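Local coordinates for protein transcriptional regulator ComR (PDB 6HU8) that regulates competence in Streptococcus vestibularis as a peptide-pheromone-responsive transcription factor of the RNPP family, and probably binds DNA through its helix-turn-helix domain, at residues K255-L258 and I259-N263; A214-K217 and I218-E221; D106-N109 and Q110-I114. One frame throughout, in Å; residues are numbered along the deposited sequence.

In the fold
All three contacts are helix C-terminal ends in the tetratricopeptide (TPR) part of ComR. Contact 3 closes helix 94-111, contact 2 closes helix 200-219 and contact 1 closes helix 246-261. Contacts 1 and 2 are neighbours, with centres 12 Å apart. They touch through Ile218, whose CG2 lies 4.0 Å from Ile259 CD1 and whose CD1 lies 4.1 Å from Lys255 CB. Contact 3 is on the opposite side of the chain's centre. Its centre is 46 Å from that of contact 1 and 36 Å from that of contact 2. The structure is the apo form, without bound pheromone.

Contact 1: residues K255-L258 and I259-N263; sequences KYEL and IHNGN
Glu257 and Asn261 meet one helical turn apart, at the C-terminal end of helix 246-261. Asn261 ND2 donates to Glu257 OE2 over 3.2 Å, and the bond is nearly straight at 172°. The carboxylate receives it from above its plane, while the acceptor lies in the plane of the amide. The Glu257 chain is bent at its second torsion (chi2 -68°), which folds the carboxylate back over the helix end.

The close packing is in the backbone. Ile259 N bonds Lys255 O at 2.8 Å, and His260 N bonds Tyr256 O at 2.7 Å. Then the pattern changes. Gly262 has positive phi and breaks the helix. Just after it, Asn263 N reaches back six residues to Glu257 O at 2.9 Å, from above the carbonyl plane. The weaker bond from Gly262 N to Leu258 O belongs to the same turn.

The solvent side, with exposed His260 and Asn261, is looser. Tyr256 and Glu257 are buried. The rings of Tyr256 and His260 form the border, side by side and pointing the same way. Their planes are near parallel but slid apart, with centroids 5.4 Å apart, and the rings barely overlap. His260 CD2 comes within 3.6 Å of Tyr256 CE1.

Asn263 is already the N-cap of the next helix, its OD1 accepting from Lys266 N. Lys255 NZ makes salt bridges with Glu293 and Asp297 and a hydrogen bond with Tyr271. Tyr256 stacks on Phe226 and His260 on Phe223. Leu258 packs on Lys264 and Ala267 of helix 264-279, while Lys255 and Ile259 rest on Ile218 of helix 200-219.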
ATOM      1  N   LYS A 255      -1.689  14.869 -19.610  1.00 32.84           N
ATOM      2  CA  LYS A 255      -1.664  16.012 -18.698  1.00 37.35           C
ATOM      3  C   LYS A 255      -0.239  16.517 -18.499  1.00 39.16           C
ATOM      4  O   LYS A 255      -0.003  17.727 -18.402  1.00 39.00           O
ATOM      5  CB  LYS A 255      -2.308  15.641 -17.352  1.00 37.29           C
ATOM      6  CG  LYS A 255      -3.830  15.861 -17.348  1.00 35.48           C
ATOM      7  CD  LYS A 255      -4.554  14.870 -16.476  1.00 43.67           C
ATOM      8  CE  LYS A 255      -5.738  15.511 -15.758  1.00 48.89           C
ATOM      9  NZ  LYS A 255      -6.722  16.195 -16.628  1.00 36.77           N
ATOM     10  N   TYR A 256       0.705  15.585 -18.440  1.00 36.47           N
ATOM     11  CA  TYR A 256       2.130  15.916 -18.398  1.00 40.74           C
ATOM     12  C   TYR A 256       2.584  16.725 -19.633  1.00 41.34           C
ATOM     13  O   TYR A 256       3.220  17.793 -19.504  1.00 41.02           O
ATOM     14  CB  TYR A 256       2.951  14.628 -18.274  1.00 37.29           C
ATOM     15  CG  TYR A 256       4.428  14.838 -18.501  1.00 37.49           C
ATOM     16  CD1 TYR A 256       5.231  15.416 -17.520  1.00 39.53           C
ATOM     17  CD2 TYR A 256       5.019  14.474 -19.706  1.00 43.57           C
ATOM     18  CE1 TYR A 256       6.586  15.618 -17.736  1.00 39.28           C
ATOM     19  CE2 TYR A 256       6.362  14.675 -19.930  1.00 42.46           C
ATOM     20  CZ  TYR A 256       7.139  15.249 -18.946  1.00 41.27           C
ATOM     21  OH  TYR A 256       8.475  15.438 -19.179  1.00 46.54           O
ATOM     22  N   GLU A 257       2.264  16.215 -20.824  1.00 37.76           N
ATOM     23  CA  GLU A 257       2.607  16.902 -22.073  1.00 36.37           C
ATOM     24  C   GLU A 257       1.984  18.296 -22.140  1.00 41.14           C
ATOM     25  O   GLU A 257       2.640  19.260 -22.540  1.00 41.54           O
ATOM     26  CB  GLU A 257       2.175  16.073 -23.294  1.00 38.21           C
ATOM     27  CG  GLU A 257       2.984  14.814 -23.494  1.00 34.79           C
ATOM     28  CD  GLU A 257       4.438  15.084 -23.886  1.00 44.73           C
ATOM     29  OE1 GLU A 257       5.246  14.125 -23.823  1.00 42.87           O
ATOM     30  OE2 GLU A 257       4.770  16.238 -24.267  1.00 43.05           O
ATOM     31  N   LEU A 258       0.715  18.393 -21.757  1.00 38.78           N
ATOM     32  CA  LEU A 258       0.016  19.673 -21.666  1.00 39.88           C
ATOM     33  C   LEU A 258       0.675  20.642 -20.684  1.00 40.43           C
ATOM     34  O   LEU A 258       1.064  21.754 -21.053  1.00 41.81           O
ATOM     35  CB  LEU A 258      -1.421  19.451 -21.214  1.00 43.70           C
ATOM     36  CG  LEU A 258      -2.612  19.730 -22.108  1.00 47.61           C
ATOM     37  CD1 LEU A 258      -3.800  19.911 -21.188  1.00 46.71           C
ATOM     38  CD2 LEU A 258      -2.396  20.954 -22.981  1.00 47.12           C
ATOM     39  N   ILE A 259       0.752  20.230 -19.421  1.00 39.96           N
ATOM     40  CA  ILE A 259       1.166  21.128 -18.350  1.00 41.86           C
ATOM     41  C   ILE A 259       2.658  21.386 -18.369  1.00 45.89           C
ATOM     42  O   ILE A 259       3.104  22.534 -18.223  1.00 42.75           O
ATOM     43  CB  ILE A 259       0.793  20.575 -16.958  1.00 42.96           C
ATOM     44  CG1 ILE A 259      -0.727  20.466 -16.813  1.00 42.30           C
ATOM     45  CG2 ILE A 259       1.394  21.449 -15.855  1.00 43.85           C
ATOM     46  CD1 ILE A 259      -1.160  19.938 -15.459  1.00 38.65           C
ATOM     47  N   HIS A 260       3.446  20.329 -18.537  1.00 40.31           N
ATOM     48  CA  HIS A 260       4.882  20.520 -18.440  1.00 43.58           C
ATOM     49  C   HIS A 260       5.536  20.946 -19.767  1.00 42.87           C
ATOM     50  O   HIS A 260       6.454  21.767 -19.772  1.00 41.20           O
ATOM     51  CB  HIS A 260       5.558  19.265 -17.915  1.00 43.01           C
ATOM     52  CG  HIS A 260       6.999  19.465 -17.591  1.00 42.79           C
ATOM     53  ND1 HIS A 260       7.424  20.358 -16.631  1.00 42.64           N
ATOM     54  CD2 HIS A 260       8.120  18.901 -18.100  1.00 44.70           C
ATOM     55  CE1 HIS A 260       8.740  20.333 -16.558  1.00 47.20           C
ATOM     56  NE2 HIS A 260       9.189  19.461 -17.443  1.00 43.01           N
ATOM     57  N   ASN A 261       5.101  20.392 -20.889  1.00 40.30           N
ATOM     58  CA  ASN A 261       5.758  20.741 -22.133  1.00 40.13           C
ATOM     59  C   ASN A 261       4.959  21.710 -22.993  1.00 42.98           C
ATOM     60  O   ASN A 261       5.447  22.167 -24.018  1.00 39.83           O
ATOM     61  CB  ASN A 261       6.083  19.483 -22.929  1.00 41.10           C
ATOM     62  CG  ASN A 261       7.185  18.667 -22.294  1.00 43.10           C
ATOM     63  OD1 ASN A 261       8.104  19.203 -21.679  1.00 44.62           O
ATOM     64  ND2 ASN A 261       7.082  17.366 -22.413  1.00 43.12           N
ATOM     65  N   GLY A 262       3.736  22.029 -22.580  1.00 42.85           N
ATOM     66  CA  GLY A 262       2.872  22.878 -23.382  1.00 39.45           C
ATOM     67  C   GLY A 262       2.646  22.310 -24.764  1.00 46.24           C
ATOM     68  O   GLY A 262       2.441  23.057 -25.725  1.00 45.96           O
ATOM     69  N   ASN A 263       2.686  20.983 -24.877  1.00 39.23           N
ATOM     70  CA  ASN A 263       2.532  20.336 -26.172  1.00 38.17           C
ATOM     71  C   ASN A 263       1.110  19.802 -26.410  1.00 45.76           C
ATOM     72  O   ASN A 263       0.756  18.710 -25.942  1.00 41.37           O
ATOM     73  CB  ASN A 263       3.554  19.199 -26.306  1.00 38.66           C
ATOM     74  CG  ASN A 263       3.660  18.673 -27.729  1.00 43.99           C
ATOM     75  OD1 ASN A 263       2.740  18.834 -28.533  1.00 42.04           O
ATOM     76  ND2 ASN A 263       4.788  18.044 -28.046  1.00 44.17           N
TER

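Contact 2: residues A214-K217 and I218-E221; sequences AGLK and ISLE
Leu216 O is crowded by the residues that follow it. Leu220 N donates to it over only 2.6 Å, nearly in line with the C=O bond. Leu220 CB and CG also press on this oxygen, with CB at 3.2 Å. Ser219 OG sits 3.2 Å from Leu216 O and 3.3 Å from Gly215 O. Its first torsion (chi1 66°) places OG between the backbone N and the carbonyl carbon and turns it back onto the preceding turn.

Regular helix bonds lead up to this point, from Ile218 N to Ala214 O and from Ser219 N to Gly215 O. Glu221 then takes positive phi as the C-prime residue of a Schellman motif. Ser222 N returns to Lys217 O, and a weak bond joins Glu221 N to Ile218 O.

Leu216 and Leu220 point the same way, side by side, with Leu216 CD2 4.1 Å from Leu220 CD1. Leu216 also packs on helix 160-173. Ile218 packs against helices 226-240 and 246-261.

Lys217 NZ bonds Ser222 O and Lys224 O. A positive ammonium group, likely favoured next to carbonyl oxygens, thus ties the helix end to the loop that follows.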
ATOM      1  N   ALA A 214       2.457   9.362 -10.108  1.00 32.68           N
ATOM      2  CA  ALA A 214       2.311  10.158 -11.331  1.00 34.34           C
ATOM      3  C   ALA A 214       1.413  11.355 -11.072  1.00 39.70           C
ATOM      4  O   ALA A 214       1.727  12.476 -11.476  1.00 42.39           O
ATOM      5  CB  ALA A 214       1.763   9.304 -12.455  1.00 33.58           C
ATOM      6  N   GLY A 215       0.308  11.139 -10.367  1.00 37.09           N
ATOM      7  CA  GLY A 215      -0.534  12.261  -9.984  1.00 35.66           C
ATOM      8  C   GLY A 215       0.193  13.256  -9.086  1.00 43.38           C
ATOM      9  O   GLY A 215       0.016  14.476  -9.216  1.00 42.59           O
ATOM     10  N   LEU A 216       1.015  12.744  -8.171  1.00 41.19           N
ATOM     11  CA  LEU A 216       1.753  13.607  -7.255  1.00 41.37           C
ATOM     12  C   LEU A 216       2.880  14.359  -7.942  1.00 43.56           C
ATOM     13  O   LEU A 216       3.086  15.551  -7.679  1.00 44.25           O
ATOM     14  CB  LEU A 216       2.315  12.793  -6.086  1.00 45.28           C
ATOM     15  CG  LEU A 216       1.285  12.454  -5.011  1.00 42.17           C
ATOM     16  CD1 LEU A 216       1.870  11.446  -4.014  1.00 40.73           C
ATOM     17  CD2 LEU A 216       0.826  13.736  -4.316  1.00 41.78           C
ATOM     18  N   LYS A 217       3.620  13.671  -8.808  1.00 40.74           N
ATOM     19  CA  LYS A 217       4.671  14.330  -9.585  1.00 41.93           C
ATOM     20  C   LYS A 217       4.107  15.527 -10.368  1.00 45.18           C
ATOM     21  O   LYS A 217       4.790  16.552 -10.522  1.00 45.31           O
ATOM     22  CB  LYS A 217       5.365  13.336 -10.528  1.00 40.39           C
ATOM     23  CG  LYS A 217       6.347  12.396  -9.810  1.00 41.05           C
ATOM     24  CD  LYS A 217       7.342  11.764 -10.769  1.00 41.27           C
ATOM     25  CE  LYS A 217       8.613  11.323 -10.052  1.00 45.76           C
ATOM     26  NZ  LYS A 217       9.328  12.519  -9.485  1.00 48.04           N
ATOM     27  N   ILE A 218       2.855  15.432 -10.812  1.00 41.94           N
ATOM     28  CA  ILE A 218       2.221  16.570 -11.483  1.00 43.21           C
ATOM     29  C   ILE A 218       1.866  17.660 -10.472  1.00 50.67           C
ATOM     30  O   ILE A 218       2.139  18.838 -10.700  1.00 49.81           O
ATOM     31  CB  ILE A 218       0.962  16.149 -12.263  1.00 43.35           C
ATOM     32  CG1 ILE A 218       1.359  15.337 -13.491  1.00 35.71           C
ATOM     33  CG2 ILE A 218       0.178  17.351 -12.715  1.00 41.89           C
ATOM     34  CD1 ILE A 218       0.184  14.670 -14.193  1.00 43.46           C
ATOM     35  N   SER A 219       1.285  17.270  -9.343  1.00 45.25           N
ATOM     36  CA  SER A 219       0.744  18.248  -8.402  1.00 50.02           C
ATOM     37  C   SER A 219       1.818  18.831  -7.474  1.00 50.04           C
ATOM     38  O   SER A 219       1.638  19.905  -6.895  1.00 55.52           O
ATOM     39  CB  SER A 219      -0.369  17.614  -7.570  1.00 48.56           C
ATOM     40  OG  SER A 219       0.166  16.596  -6.738  1.00 53.72           O
ATOM     41  N   LEU A 220       2.928  18.115  -7.320  1.00 48.64           N
ATOM     42  CA  LEU A 220       4.047  18.603  -6.517  1.00 49.04           C
ATOM     43  C   LEU A 220       5.123  19.216  -7.410  1.00 52.51           C
ATOM     44  O   LEU A 220       6.153  19.683  -6.920  1.00 51.88           O
ATOM     45  CB  LEU A 220       4.642  17.469  -5.670  1.00 47.27           C
ATOM     46  CG  LEU A 220       3.689  16.826  -4.667  1.00 49.89           C
ATOM     47  CD1 LEU A 220       4.386  15.695  -3.904  1.00 46.86           C
ATOM     48  CD2 LEU A 220       3.140  17.888  -3.706  1.00 52.07           C
ATOM     49  N   GLU A 221       4.862  19.206  -8.718  1.00 51.78           N
ATOM     50  CA  GLU A 221       5.815  19.638  -9.739  1.00 54.71           C
ATOM     51  C   GLU A 221       7.179  18.980  -9.542  1.00 52.88           C
ATOM     52  O   GLU A 221       8.217  19.638  -9.448  1.00 52.38           O
ATOM     53  CB  GLU A 221       5.933  21.171  -9.758  1.00 56.54           C
ATOM     54  CG  GLU A 221       5.085  21.806 -10.861  1.00 58.19           C
ATOM     55  CD  GLU A 221       4.573  23.204 -10.517  1.00 67.86           C
ATOM     56  OE1 GLU A 221       5.143  23.866  -9.616  1.00 58.98           O
ATOM     57  OE2 GLU A 221       3.587  23.636 -11.161  1.00 72.35           O
TER

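Contact 3: residues D106-N109 and Q110-I114; sequences DVYN and QFFDI
Tyr108 and Phe112 meet near the C-terminal end of helix 94-111, in the helical TPR region of ComR. The contact is a CH-pi arrangement one turn along the chain. Phe112 CB sits over the centre of one face of the Tyr108 ring, 3.6 Å from the centroid. The Tyr108 ring is brought there because its CG is anti to the backbone N (chi1 175°). The two side chains cross at a slant. Their ring planes are near parallel, at 24°, but slid apart, with centroids 5.3 Å apart. The rings themselves barely overlap, and the methylene does the touching. The Phe112 ring instead has the backbone oxygens Tyr108 O and Asn109 O at its edge.

Val107 and Phe111 form a second pair, where Val107 CG1 approaches Phe111 CD2 at 4.2 Å. Phe111 also turns a ring edge toward Val107 O. This pair faces helix 76-87: Val107 lies on Tyr78 and Met81, and Phe111 on Thr77. Tyr108 packs instead on Leu120 and Leu123 of helix 117-131.

The backbone tightens as the helix finishes. Tyr108 O accepts from two donors, Phe112 N at 2.8 Å and Phe111 N at 3.2 Å. The second comes from well above the carbonyl plane. Bonds three residues apart thus join those four apart, and a further one runs from Ile114 N to Phe111 O.

A polar pair, Asp106 and Gln110, lies two residues earlier. The Gln110 chain is extended beyond CG and lies across Asp106, with amide and carboxylate planes 43° apart. Gln110 NE2 donates to Asp106 OD1 at 2.8 Å, reaching it from above the carboxylate plane.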
ATOM      1  N   ASP A 106     -16.069  -7.741   5.922  1.00 46.11           N
ATOM      2  CA  ASP A 106     -16.290  -9.170   6.028  1.00 50.66           C
ATOM      3  C   ASP A 106     -15.025  -9.882   6.529  1.00 48.42           C
ATOM      4  O   ASP A 106     -15.061 -10.641   7.502  1.00 47.03           O
ATOM      5  CB  ASP A 106     -16.732  -9.710   4.662  1.00 51.13           C
ATOM      6  CG  ASP A 106     -17.337 -11.093   4.744  1.00 58.69           C
ATOM      7  OD1 ASP A 106     -17.521 -11.600   5.873  1.00 59.82           O
ATOM      8  OD2 ASP A 106     -17.635 -11.666   3.670  1.00 61.61           O
ATOM      9  N   VAL A 107     -13.908  -9.623   5.854  1.00 46.97           N
ATOM     10  CA  VAL A 107     -12.625 -10.210   6.223  1.00 47.27           C
ATOM     11  C   VAL A 107     -12.240  -9.838   7.650  1.00 43.63           C
ATOM     12  O   VAL A 107     -11.799 -10.692   8.414  1.00 44.36           O
ATOM     13  CB  VAL A 107     -11.495  -9.758   5.280  1.00 50.46           C
ATOM     14  CG1 VAL A 107     -10.165 -10.315   5.754  1.00 49.03           C
ATOM     15  CG2 VAL A 107     -11.783 -10.187   3.841  1.00 50.62           C
ATOM     16  N   TYR A 108     -12.408  -8.567   8.005  1.00 42.96           N
ATOM     17  CA  TYR A 108     -12.084  -8.125   9.353  1.00 42.53           C
ATOM     18  C   TYR A 108     -12.927  -8.898  10.373  1.00 46.56           C
ATOM     19  O   TYR A 108     -12.400  -9.445  11.328  1.00 43.48           O
ATOM     20  CB  TYR A 108     -12.296  -6.615   9.517  1.00 42.58           C
ATOM     21  CG  TYR A 108     -12.080  -6.124  10.943  1.00 44.83           C
ATOM     22  CD1 TYR A 108     -10.821  -5.724  11.390  1.00 40.27           C
ATOM     23  CD2 TYR A 108     -13.137  -6.059  11.837  1.00 47.18           C
ATOM     24  CE1 TYR A 108     -10.632  -5.268  12.682  1.00 43.02           C
ATOM     25  CE2 TYR A 108     -12.959  -5.620  13.122  1.00 45.00           C
ATOM     26  CZ  TYR A 108     -11.709  -5.227  13.546  1.00 47.57           C
ATOM     27  OH  TYR A 108     -11.557  -4.794  14.838  1.00 43.50           O
ATOM     28  N   ASN A 109     -14.234  -8.964  10.150  1.00 48.46           N
ATOM     29  CA  ASN A 109     -15.123  -9.668  11.067  1.00 46.53           C
ATOM     30  C   ASN A 109     -14.765 -11.141  11.245  1.00 46.57           C
ATOM     31  O   ASN A 109     -14.899 -11.696  12.341  1.00 47.62           O
ATOM     32  CB  ASN A 109     -16.564  -9.543  10.583  1.00 46.78           C
ATOM     33  CG  ASN A 109     -17.127  -8.160  10.811  1.00 51.44           C
ATOM     34  OD1 ASN A 109     -16.734  -7.462  11.753  1.00 50.26           O
ATOM     35  ND2 ASN A 109     -18.059  -7.755   9.958  1.00 48.90           N
ATOM     36  N   GLN A 110     -14.298 -11.764  10.168  1.00 46.27           N
ATOM     37  CA  GLN A 110     -14.000 -13.190  10.184  1.00 44.38           C
ATOM     38  C   GLN A 110     -12.646 -13.539  10.791  1.00 47.61           C
ATOM     39  O   GLN A 110     -12.437 -14.676  11.204  1.00 47.04           O
ATOM     40  CB  GLN A 110     -14.053 -13.750   8.765  1.00 45.44           C
ATOM     41  CG  GLN A 110     -15.444 -13.721   8.138  1.00 53.52           C
ATOM     42  CD  GLN A 110     -15.535 -14.576   6.884  1.00 54.95           C
ATOM     43  OE1 GLN A 110     -15.156 -15.750   6.886  1.00 58.02           O
ATOM     44  NE2 GLN A 110     -16.035 -13.988   5.807  1.00 56.33           N
ATOM     45  N   PHE A 111     -11.721 -12.580  10.836  1.00 46.37           N
ATOM     46  CA  PHE A 111     -10.337 -12.911  11.177  1.00 44.84           C
ATOM     47  C   PHE A 111      -9.609 -11.952  12.104  1.00 40.40           C
ATOM     48  O   PHE A 111      -8.473 -12.227  12.478  1.00 42.66           O
ATOM     49  CB  PHE A 111      -9.510 -13.046   9.895  1.00 42.87           C
ATOM     50  CG  PHE A 111      -9.965 -14.165   9.012  1.00 45.12           C
ATOM     51  CD1 PHE A 111      -9.712 -15.480   9.359  1.00 47.47           C
ATOM     52  CD2 PHE A 111     -10.672 -13.906   7.854  1.00 43.43           C
ATOM     53  CE1 PHE A 111     -10.146 -16.520   8.553  1.00 46.57           C
ATOM     54  CE2 PHE A 111     -11.109 -14.945   7.038  1.00 47.45           C
ATOM     55  CZ  PHE A 111     -10.845 -16.250   7.389  1.00 44.91           C
ATOM     56  N   PHE A 112     -10.249 -10.855  12.495  1.00 39.83           N
ATOM     57  CA  PHE A 112      -9.549  -9.794  13.222  1.00 40.44           C
ATOM     58  C   PHE A 112      -8.791 -10.296  14.456  1.00 44.57           C
ATOM     59  O   PHE A 112      -7.807  -9.679  14.887  1.00 39.61           O
ATOM     60  CB  PHE A 112     -10.536  -8.704  13.656  1.00 44.56           C
ATOM     61  CG  PHE A 112     -11.318  -9.063  14.887  1.00 43.29           C
ATOM     62  CD1 PHE A 112     -12.487  -9.805  14.786  1.00 43.91           C
ATOM     63  CD2 PHE A 112     -10.882  -8.668  16.140  1.00 40.60           C
ATOM     64  CE1 PHE A 112     -13.198 -10.151  15.914  1.00 44.45           C
ATOM     65  CE2 PHE A 112     -11.588  -9.005  17.280  1.00 42.36           C
ATOM     66  CZ  PHE A 112     -12.749  -9.747  17.169  1.00 46.17           C
ATOM     67  N   ASP A 113      -9.251 -11.406  15.037  1.00 44.07           N
ATOM     68  CA  ASP A 113      -8.693 -11.852  16.312  1.00 42.33           C
ATOM     69  C   ASP A 113      -7.477 -12.768  16.143  1.00 40.65           C
ATOM     70  O   ASP A 113      -6.835 -13.131  17.127  1.00 46.63           O
ATOM     71  CB  ASP A 113      -9.759 -12.564  17.177  1.00 44.42           C
ATOM     72  CG  ASP A 113      -9.390 -12.558  18.674  1.00 49.74           C
ATOM     73  OD1 ASP A 113      -8.769 -11.571  19.125  1.00 42.31           O
ATOM     74  OD2 ASP A 113      -9.695 -13.536  19.400  1.00 47.44           O
ATOM     75  N   ILE A 114      -7.134 -13.129  14.912  1.00 40.06           N
ATOM     76  CA  ILE A 114      -5.929 -13.931  14.731  1.00 43.53           C
ATOM     77  C   ILE A 114      -4.932 -13.244  13.806  1.00 39.39           C
ATOM     78  O   ILE A 114      -3.986 -13.885  13.339  1.00 38.80           O
ATOM     79  CB  ILE A 114      -6.261 -15.361  14.186  1.00 39.92           C
ATOM     80  CG1 ILE A 114      -7.189 -15.296  12.971  1.00 41.68           C
ATOM     81  CG2 ILE A 114      -6.927 -16.202  15.276  1.00 39.81           C
ATOM     82  CD1 ILE A 114      -6.511 -14.980  11.650  1.00 44.71           C
TER